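Local structure of oxidoreductase, 2OG-Fe oxygenase family protein, putative, expressed (Oryza sativa subsp. japonica, 5XOI) at residues 8-13 / 192-197; 53-58 / 126-131; 116-121 / 152-157. The protein probably acts as an iron(II)- and 2-oxoglutarate-dependent dioxygenase of the AlkB family, this chain being the C-terminal oxygenase portion of the whole protein. One frame throughout, in Å; residues are numbered along the deposited sequence.

Contact 1: residues 8-13 / 192-197; sequences YLRPGM and GKSRLI
Ser194 carries the polar part of this contact, its hydroxyl lying between Arg10 and Pro11. As donor, Ser194 OG bonds to Pro11 O at a short 2.6 Å, reaching the oxygen 29° out of the carbonyl plane. As acceptor, Ser194 OG takes the N-H of Arg10 NE at 2.9 Å, a moderately bent bond with an angle of 152° at the hydrogen. One hydroxyl thus serves both roles, and it ties the 192-197 loop to the type II beta turn formed by Arg10 to Met13. That turn is closed by its own bond from Met13 N to Arg10 O, with Gly12 at positive phi, and Gly12 N is taken up by the carboxylate of Glu115.

Arg10 reaches the serine with CG placed between its backbone N and carbonyl carbon (chi1 37°) and a bend at chi3. Ile197 CG2 stands over the centre of one face of the Arg10 guanidinium, 3.5 Å from Arg10 CZ. The other end of the guanidinium is also engaged, NH1 forming a salt bridge with Asp170. Next to the polar link, the extended side chain of Met13, its CG anti to the backbone N, packs on the isoleucine through Met13 CE and Ile197 CD1, 3.6 Å apart. Within the loop, the type I turn from Ser194 to Ile197 is held by Ile197 N to Ser194 O at 3.2 Å.

The first beta hairpin, strands 6-10 and 13-16, thereby meets the connection between strands 187-190 and 198-205. Tyr168 of strand 163-169 touches Arg10, Met13 and Ile197, Phe190 of strand 187-190 packs on Met13 and Ile197, and metal-binding His199 lies two residues beyond Ile197, in strand 198-205.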
loop_
_atom_site.group_PDB
_atom_site.type_symbol
_atom_site.label_atom_id
_atom_site.label_comp_id
_atom_site.label_asym_id
_atom_site.label_seq_id
_atom_site.Cartn_x
_atom_site.Cartn_y
_atom_site.Cartn_z
ATOM N N TYR A 8 -6.985 -12.888 -9.085
ATOM C CA TYR A 8 -5.825 -12.713 -9.943
ATOM C C TYR A 8 -6.092 -11.554 -10.894
ATOM O O TYR A 8 -7.020 -11.616 -11.708
ATOM C CB TYR A 8 -5.572 -14.011 -10.711
ATOM C CG TYR A 8 -4.415 -14.008 -11.656
ATOM C CD1 TYR A 8 -4.580 -13.657 -12.989
ATOM C CD2 TYR A 8 -3.154 -14.390 -11.236
ATOM C CE1 TYR A 8 -3.511 -13.667 -13.867
ATOM C CE2 TYR A 8 -2.086 -14.409 -12.106
ATOM C CZ TYR A 8 -2.272 -14.051 -13.421
ATOM O OH TYR A 8 -1.205 -14.083 -14.288
ATOM N N LEU A 9 -5.301 -10.486 -10.784
ATOM C CA LEU A 9 -5.544 -9.319 -11.623
ATOM C C LEU A 9 -4.683 -9.298 -12.876
ATOM O O LEU A 9 -5.120 -8.787 -13.911
ATOM C CB LEU A 9 -5.301 -8.032 -10.829
ATOM C CG LEU A 9 -6.167 -7.799 -9.590
ATOM C CD1 LEU A 9 -6.008 -6.359 -9.136
ATOM C CD2 LEU A 9 -7.621 -8.125 -9.870
ATOM N N ARG A 10 -3.475 -9.830 -12.791
ATOM C CA ARG A 10 -2.528 -9.942 -13.887
ATOM C C ARG A 10 -1.300 -10.646 -13.327
ATOM O O ARG A 10 -1.210 -10.838 -12.101
ATOM C CB ARG A 10 -2.172 -8.572 -14.475
ATOM C CG ARG A 10 -2.062 -7.435 -13.511
ATOM C CD ARG A 10 -1.719 -6.178 -14.299
ATOM N NE ARG A 10 -0.316 -6.200 -14.706
ATOM C CZ ARG A 10 0.207 -5.408 -15.638
ATOM N NH1 ARG A 10 -0.559 -4.518 -16.261
ATOM N NH2 ARG A 10 1.496 -5.507 -15.941
ATOM N N PRO A 11 -0.346 -11.058 -14.164
ATOM C CA PRO A 11 0.786 -11.828 -13.634
ATOM C C PRO A 11 1.504 -11.105 -12.498
ATOM O O PRO A 11 1.933 -9.951 -12.624
ATOM C CB PRO A 11 1.669 -12.030 -14.871
ATOM C CG PRO A 11 0.697 -12.081 -15.997
ATOM C CD PRO A 11 -0.360 -11.069 -15.645
ATOM N N GLY A 12 1.584 -11.782 -11.353
ATOM C CA GLY A 12 2.216 -11.223 -10.175
ATOM C C GLY A 12 1.402 -10.178 -9.448
ATOM O O GLY A 12 1.958 -9.429 -8.642
ATOM N N MET A 13 0.091 -10.110 -9.694
ATOM C CA MET A 13 -0.770 -9.129 -9.037
ATOM C C MET A 13 -1.998 -9.833 -8.477
ATOM O O MET A 13 -2.860 -10.290 -9.233
ATOM C CB MET A 13 -1.175 -8.018 -10.006
ATOM C CG MET A 13 -1.927 -6.879 -9.345
ATOM S SD MET A 13 -2.153 -5.540 -10.513
ATOM C CE MET A 13 -2.802 -4.261 -9.430
ATOM N N GLY A 192 6.934 -9.242 -9.355
ATOM C CA GLY A 192 7.244 -9.917 -10.601
ATOM C C GLY A 192 6.998 -9.001 -11.777
ATOM O O GLY A 192 7.339 -7.809 -11.757
ATOM N N LYS A 193 6.362 -9.551 -12.813
ATOM C CA LYS A 193 6.130 -8.765 -14.019
ATOM C C LYS A 193 5.188 -7.589 -13.797
ATOM O O LYS A 193 5.113 -6.716 -14.669
ATOM C CB LYS A 193 5.583 -9.651 -15.143
ATOM C CG LYS A 193 6.587 -10.659 -15.666
ATOM C CD LYS A 193 6.063 -11.378 -16.903
ATOM C CE LYS A 193 6.590 -12.801 -16.947
ATOM N NZ LYS A 193 7.989 -12.848 -16.434
ATOM N N SER A 194 4.481 -7.522 -12.666
ATOM C CA SER A 194 3.640 -6.371 -12.355
ATOM C C SER A 194 4.305 -5.362 -11.422
ATOM O O SER A 194 3.647 -4.408 -10.994
ATOM C CB SER A 194 2.312 -6.829 -11.742
ATOM O OG SER A 194 1.488 -7.406 -12.733
ATOM N N ARG A 195 5.590 -5.537 -11.103
ATOM C CA ARG A 195 6.217 -4.707 -10.076
ATOM C C ARG A 195 6.229 -3.233 -10.468
ATOM O O ARG A 195 6.164 -2.354 -9.598
ATOM C CB ARG A 195 7.632 -5.219 -9.793
ATOM C CG ARG A 195 8.444 -4.407 -8.768
ATOM C CD ARG A 195 7.679 -4.198 -7.463
ATOM N NE ARG A 195 8.490 -3.447 -6.504
ATOM C CZ ARG A 195 8.609 -2.126 -6.532
ATOM N NH1 ARG A 195 7.961 -1.432 -7.459
ATOM N NH2 ARG A 195 9.366 -1.494 -5.639
ATOM N N LEU A 196 6.271 -2.934 -11.763
ATOM C CA LEU A 196 6.399 -1.561 -12.231
ATOM C C LEU A 196 5.114 -1.035 -12.878
ATOM O O LEU A 196 5.167 -0.132 -13.715
ATOM C CB LEU A 196 7.578 -1.449 -13.197
ATOM C CG LEU A 196 8.933 -1.509 -12.479
ATOM C CD1 LEU A 196 10.092 -1.316 -13.456
ATOM C CD2 LEU A 196 8.976 -0.452 -11.376
ATOM N N ILE A 197 3.951 -1.568 -12.494
ATOM C CA ILE A 197 2.708 -1.019 -13.025
ATOM C C ILE A 197 2.584 0.446 -12.632
ATOM O O ILE A 197 2.994 0.866 -11.541
ATOM C CB ILE A 197 1.479 -1.816 -12.549
ATOM C CG1 ILE A 197 1.454 -1.927 -11.013
ATOM C CG2 ILE A 197 1.434 -3.175 -13.237
ATOM C CD1 ILE A 197 0.118 -2.445 -10.452
#

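Contact 2: residues 53-58 / 126-131; sequences LSLQMM and LVNFYT
Gln56 and Phe129 form the central hydrogen-bonded pair between antiparallel strands 55-59 and 124-131, at one margin of the major sheet of the double-stranded beta-helix (jelly-roll) fold. Backbone bonds run both ways in this pair: Gln56 N to Phe129 O, and Phe129 N to Gln56 O at 2.7 Å and nearly straight (172°). Met58 and Val127 repeat the pattern, and Thr131 N to Ser54 O (3.2 Å) extends it to the corner at Ser54.

Apolar contacts occupy both faces. On the face that carries Leu55, Met57 bends at chi3 and brings CE to 3.6 Å from Leu126 CD2; on the other face Met58 CG lies alongside Val127 CB at 3.9 Å.

Polar groups mark the co-substrate pocket. Asn128 and Tyr130 belong to the 2-oxoglutarate site; Asn128 OD1 accepts from Arg48, another residue of that site, ND2 bonds Asn225, and Tyr130 OH hydrogen-bonds to a succinate there, probably from the crystallisation liquor.

Leu55 touches both pocket residues. With CG anti to the backbone N (chi1 170°), Leu55 CD1 touches Asn128 CB at 3.6 Å and makes a CH-pi contact over the centre of the Tyr130 ring, 3.9 Å from the centroid and 10° off the ring normal.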
loop_
_atom_site.group_PDB
_atom_site.type_symbol
_atom_site.label_atom_id
_atom_site.label_comp_id
_atom_site.label_asym_id
_atom_site.label_seq_id
_atom_site.Cartn_x
_atom_site.Cartn_y
_atom_site.Cartn_z
ATOM N N LEU A 53 -4.209 14.979 -3.995
ATOM C CA LEU A 53 -5.236 15.830 -3.413
ATOM C C LEU A 53 -5.604 15.257 -2.054
ATOM O O LEU A 53 -5.813 14.049 -1.939
ATOM C CB LEU A 53 -6.483 15.866 -4.307
ATOM C CG LEU A 53 -6.864 17.193 -4.946
ATOM C CD1 LEU A 53 -8.124 16.987 -5.781
ATOM C CD2 LEU A 53 -7.075 18.255 -3.877
ATOM N N SER A 54 -5.664 16.113 -1.030
ATOM C CA SER A 54 -6.198 15.734 0.284
ATOM C C SER A 54 -5.493 14.502 0.844
ATOM O O SER A 54 -6.115 13.575 1.373
ATOM C CB SER A 54 -7.710 15.526 0.208
ATOM O OG SER A 54 -8.312 16.763 -0.183
ATOM N N LEU A 55 -4.166 14.521 0.752
ATOM C CA LEU A 55 -3.329 13.396 1.132
ATOM C C LEU A 55 -2.302 13.845 2.161
ATOM O O LEU A 55 -1.622 14.862 1.969
ATOM C CB LEU A 55 -2.626 12.803 -0.105
ATOM C CG LEU A 55 -1.528 11.765 0.173
ATOM C CD1 LEU A 55 -2.142 10.463 0.669
ATOM C CD2 LEU A 55 -0.682 11.514 -1.081
ATOM N N GLN A 56 -2.190 13.088 3.248
ATOM C CA GLN A 56 -1.075 13.201 4.179
ATOM C C GLN A 56 -0.353 11.863 4.244
ATOM O O GLN A 56 -0.933 10.816 3.952
ATOM C CB GLN A 56 -1.542 13.601 5.583
ATOM C CG GLN A 56 -2.319 14.919 5.647
ATOM C CD GLN A 56 -3.020 15.085 6.980
ATOM O OE1 GLN A 56 -4.232 14.895 7.089
ATOM N NE2 GLN A 56 -2.253 15.418 8.009
ATOM N N MET A 57 0.914 11.895 4.658
ATOM C CA MET A 57 1.716 10.681 4.676
ATOM C C MET A 57 2.687 10.702 5.846
ATOM O O MET A 57 3.024 11.753 6.397
ATOM C CB MET A 57 2.496 10.498 3.358
ATOM C CG MET A 57 3.506 11.623 3.080
ATOM S SD MET A 57 4.426 11.305 1.559
ATOM C CE MET A 57 5.550 10.033 2.132
ATOM N N MET A 58 3.133 9.506 6.213
ATOM C CA MET A 58 4.250 9.336 7.123
ATOM C C MET A 58 4.873 7.992 6.803
ATOM O O MET A 58 4.199 7.084 6.305
ATOM C CB MET A 58 3.835 9.418 8.601
ATOM C CG MET A 58 2.979 8.270 9.107
ATOM S SD MET A 58 2.970 8.122 10.934
ATOM C CE MET A 58 4.651 7.628 11.261
ATOM N N LEU A 126 5.027 3.062 3.633
ATOM C CA LEU A 126 4.437 4.363 3.375
ATOM C C LEU A 126 3.001 4.328 3.885
ATOM O O LEU A 126 2.192 3.528 3.406
ATOM C CB LEU A 126 4.483 4.688 1.885
ATOM C CG LEU A 126 4.735 6.137 1.486
ATOM C CD1 LEU A 126 4.879 6.234 -0.019
ATOM C CD2 LEU A 126 3.599 7.020 1.968
ATOM N N VAL A 127 2.691 5.191 4.848
ATOM C CA VAL A 127 1.344 5.326 5.392
ATOM C C VAL A 127 0.714 6.569 4.773
ATOM O O VAL A 127 1.145 7.695 5.050
ATOM C CB VAL A 127 1.364 5.419 6.923
ATOM C CG1 VAL A 127 -0.069 5.374 7.480
ATOM C CG2 VAL A 127 2.213 4.299 7.499
ATOM N N ASN A 128 -0.303 6.365 3.935
ATOM C CA ASN A 128 -1.032 7.441 3.263
ATOM C C ASN A 128 -2.395 7.594 3.917
ATOM O O ASN A 128 -3.125 6.607 4.059
ATOM C CB ASN A 128 -1.245 7.126 1.776
ATOM C CG ASN A 128 0.047 7.056 0.991
ATOM O OD1 ASN A 128 0.734 8.069 0.822
ATOM N ND2 ASN A 128 0.383 5.856 0.485
ATOM N N PHE A 129 -2.772 8.819 4.268
ATOM C CA PHE A 129 -4.139 9.063 4.703
ATOM C C PHE A 129 -4.824 10.021 3.734
ATOM O O PHE A 129 -4.321 11.123 3.480
ATOM C CB PHE A 129 -4.223 9.615 6.116
ATOM C CG PHE A 129 -5.643 9.825 6.543
ATOM C CD1 PHE A 129 -6.473 8.736 6.710
ATOM C CD2 PHE A 129 -6.169 11.100 6.679
ATOM C CE1 PHE A 129 -7.789 8.902 7.062
ATOM C CE2 PHE A 129 -7.494 11.268 7.032
ATOM C CZ PHE A 129 -8.296 10.167 7.212
ATOM N N TYR A 130 -5.969 9.592 3.204
ATOM C CA TYR A 130 -6.799 10.357 2.283
ATOM C C TYR A 130 -8.070 10.763 3.008
ATOM O O TYR A 130 -8.743 9.903 3.576
ATOM C CB TYR A 130 -7.206 9.509 1.066
ATOM C CG TYR A 130 -6.098 8.882 0.246
ATOM C CD1 TYR A 130 -5.465 7.726 0.672
ATOM C CD2 TYR A 130 -5.716 9.437 -0.969
ATOM C CE1 TYR A 130 -4.457 7.135 -0.093
ATOM C CE2 TYR A 130 -4.711 8.862 -1.741
ATOM C CZ TYR A 130 -4.092 7.712 -1.301
ATOM O OH TYR A 130 -3.108 7.155 -2.087
ATOM N N THR A 131 -8.425 12.046 2.973
ATOM C CA THR A 131 -9.787 12.406 3.354
ATOM C C THR A 131 -10.719 12.101 2.178
ATOM O O THR A 131 -10.315 11.505 1.173
ATOM C CB THR A 131 -9.864 13.859 3.812
ATOM O OG1 THR A 131 -9.315 14.716 2.810
ATOM C CG2 THR A 131 -9.070 14.033 5.096
HETATM O O HOH W 1 -5.337 13.740 4.511
#

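Contact 3: residues 116-121 / 152-157; sequences ELPPLS and GLPVVS
Leu120 meets Pro154 and Val156 by spreading its two methyls over the start of strand 155-161. Leu120 CD1 lies against the proline ring, 3.8 Å from Pro154 CD, and Leu120 CD2 reaches Val156 CG2, also at 3.8 Å. Both methyls also lie close to Pro154 O. The leucine gets there with CG anti to its backbone N (chi1 -160°), which carries the fork from the loop across to the strand. Leu120 CD1 also touches Leu153 CB at 4.0 Å.

Earlier in the loop, Pro118 continues the apolar seam. Pro118 CG rests 3.7 Å from Gly152 O, and Pro118 CB approaches Leu153 CD1. Pro118 O lies 3.4 Å from Pro154 CD; this oxygen is buried here and has no hydrogen-bonding partner in the model. Leu117 adds a looser touch, CD2 to Pro154 CB at 4.2 Å. The interaction between the segments is therefore one of shape and apolar packing.

A second shell fixes both partners. Gly152 ends helix 146-150 in a Schellman motif, its positive phi turning the chain toward the strand, while Arg195 holds Leu153 O. On the loop side, Asn101 of helix 87-106 binds Leu117 N and Lys94 binds Leu120 O; from the same helix Ile97 packs on Leu120 and Val93 on Val156.

This is part of the hydrophobic layer of the AlkB-type jelly roll, where the long helix and the chain leaving it cover the outer face of the major sheet.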
loop_
_atom_site.group_PDB
_atom_site.type_symbol
_atom_site.label_atom_id
_atom_site.label_comp_id
_atom_site.label_asym_id
_atom_site.label_seq_id
_atom_site.Cartn_x
_atom_site.Cartn_y
_atom_site.Cartn_z
ATOM N N GLU A 116 4.963 -17.279 -8.987
ATOM C CA GLU A 116 5.382 -17.231 -7.595
ATOM C C GLU A 116 5.930 -15.845 -7.302
ATOM O O GLU A 116 6.823 -15.372 -8.009
ATOM C CB GLU A 116 6.446 -18.290 -7.312
ATOM C CG GLU A 116 6.647 -18.581 -5.842
ATOM C CD GLU A 116 7.592 -19.757 -5.621
ATOM O OE1 GLU A 116 8.409 -20.053 -6.515
ATOM O OE2 GLU A 116 7.493 -20.406 -4.564
ATOM N N LEU A 117 5.399 -15.207 -6.268
ATOM C CA LEU A 117 5.912 -13.903 -5.861
ATOM C C LEU A 117 7.162 -14.075 -5.002
ATOM O O LEU A 117 7.199 -14.949 -4.134
ATOM C CB LEU A 117 4.852 -13.158 -5.069
ATOM C CG LEU A 117 3.683 -12.607 -5.880
ATOM C CD1 LEU A 117 2.465 -12.487 -4.981
ATOM C CD2 LEU A 117 4.047 -11.264 -6.507
ATOM N N PRO A 118 8.191 -13.255 -5.207
ATOM C CA PRO A 118 9.377 -13.319 -4.346
ATOM C C PRO A 118 9.024 -12.946 -2.917
ATOM O O PRO A 118 8.042 -12.224 -2.674
ATOM C CB PRO A 118 10.329 -12.285 -4.971
ATOM C CG PRO A 118 9.792 -12.025 -6.347
ATOM C CD PRO A 118 8.308 -12.220 -6.247
ATOM N N PRO A 119 9.799 -13.405 -1.940
ATOM C CA PRO A 119 9.530 -13.021 -0.551
ATOM C C PRO A 119 9.813 -11.542 -0.336
ATOM O O PRO A 119 10.466 -10.876 -1.141
ATOM C CB PRO A 119 10.495 -13.893 0.257
ATOM C CG PRO A 119 11.628 -14.121 -0.686
ATOM C CD PRO A 119 11.010 -14.235 -2.057
ATOM N N LEU A 120 9.299 -11.025 0.776
ATOM C CA LEU A 120 9.515 -9.623 1.103
ATOM C C LEU A 120 9.890 -9.494 2.568
ATOM O O LEU A 120 9.235 -10.075 3.438
ATOM C CB LEU A 120 8.274 -8.772 0.807
ATOM C CG LEU A 120 8.475 -7.270 0.649
ATOM C CD1 LEU A 120 9.263 -6.958 -0.618
ATOM C CD2 LEU A 120 7.107 -6.538 0.657
ATOM N N SER A 121 10.944 -8.725 2.828
ATOM C CA SER A 121 11.302 -8.293 4.172
ATOM C C SER A 121 11.237 -6.771 4.150
ATOM O O SER A 121 12.266 -6.099 4.000
ATOM C CB SER A 121 12.678 -8.817 4.572
ATOM O OG SER A 121 12.664 -10.235 4.572
ATOM N N GLY A 152 11.995 -8.053 -8.828
ATOM C CA GLY A 152 10.548 -8.037 -8.745
ATOM C C GLY A 152 9.990 -8.146 -7.347
ATOM O O GLY A 152 8.832 -8.544 -7.183
ATOM N N LEU A 153 10.767 -7.774 -6.337
ATOM C CA LEU A 153 10.293 -7.816 -4.962
ATOM C C LEU A 153 8.983 -7.048 -4.842
ATOM O O LEU A 153 8.916 -5.876 -5.241
ATOM C CB LEU A 153 11.322 -7.215 -4.010
ATOM C CG LEU A 153 12.460 -8.084 -3.489
ATOM C CD1 LEU A 153 12.938 -9.072 -4.508
ATOM C CD2 LEU A 153 13.584 -7.218 -2.978
ATOM N N PRO A 154 7.936 -7.656 -4.303
ATOM C CA PRO A 154 6.593 -7.093 -4.442
ATOM C C PRO A 154 6.349 -5.877 -3.564
ATOM O O PRO A 154 7.010 -5.646 -2.550
ATOM C CB PRO A 154 5.679 -8.248 -4.017
ATOM C CG PRO A 154 6.509 -9.027 -3.048
ATOM C CD PRO A 154 7.941 -8.925 -3.554
ATOM N N VAL A 155 5.351 -5.104 -3.989
ATOM C CA VAL A 155 4.715 -4.081 -3.167
ATOM C C VAL A 155 3.506 -4.723 -2.503
ATOM O O VAL A 155 2.700 -5.359 -3.185
ATOM C CB VAL A 155 4.283 -2.886 -4.032
ATOM C CG1 VAL A 155 3.563 -1.813 -3.195
ATOM C CG2 VAL A 155 5.485 -2.304 -4.798
ATOM N N VAL A 156 3.367 -4.556 -1.190
ATOM C CA VAL A 156 2.221 -5.101 -0.445
ATOM C C VAL A 156 1.472 -3.936 0.186
ATOM O O VAL A 156 2.050 -3.191 0.980
ATOM C CB VAL A 156 2.656 -6.105 0.631
ATOM C CG1 VAL A 156 1.449 -6.582 1.436
ATOM C CG2 VAL A 156 3.390 -7.292 -0.004
ATOM N N SER A 157 0.179 -3.810 -0.127
ATOM C CA SER A 157 -0.606 -2.624 0.223
ATOM C C SER A 157 -1.835 -3.008 1.044
ATOM O O SER A 157 -2.675 -3.787 0.577
ATOM C CB SER A 157 -1.031 -1.886 -1.051
ATOM O OG SER A 157 -2.084 -0.974 -0.812
#

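In the fold
Contacts 1 and 3 lie on the same side of the chain's centre, their own centres about 10 Å apart, and they touch: Gly192 N meets Gly152 O in a probable hydrogen bond, and Gly12 O packs on the Leu117 side chain. Contact 2 is on the opposite side, its centre about 24 Å from that of contact 1. All three reach the seven-stranded sheet, contacts 1 and 2 at its two outermost strands. Contact 1 is partly buried and relies on side-chain hydrogen bonding; contact 2, buried, is backbone strand pairing beside the co-substrate pocket; contact 3, also buried, is apolar packing between loop and sheet.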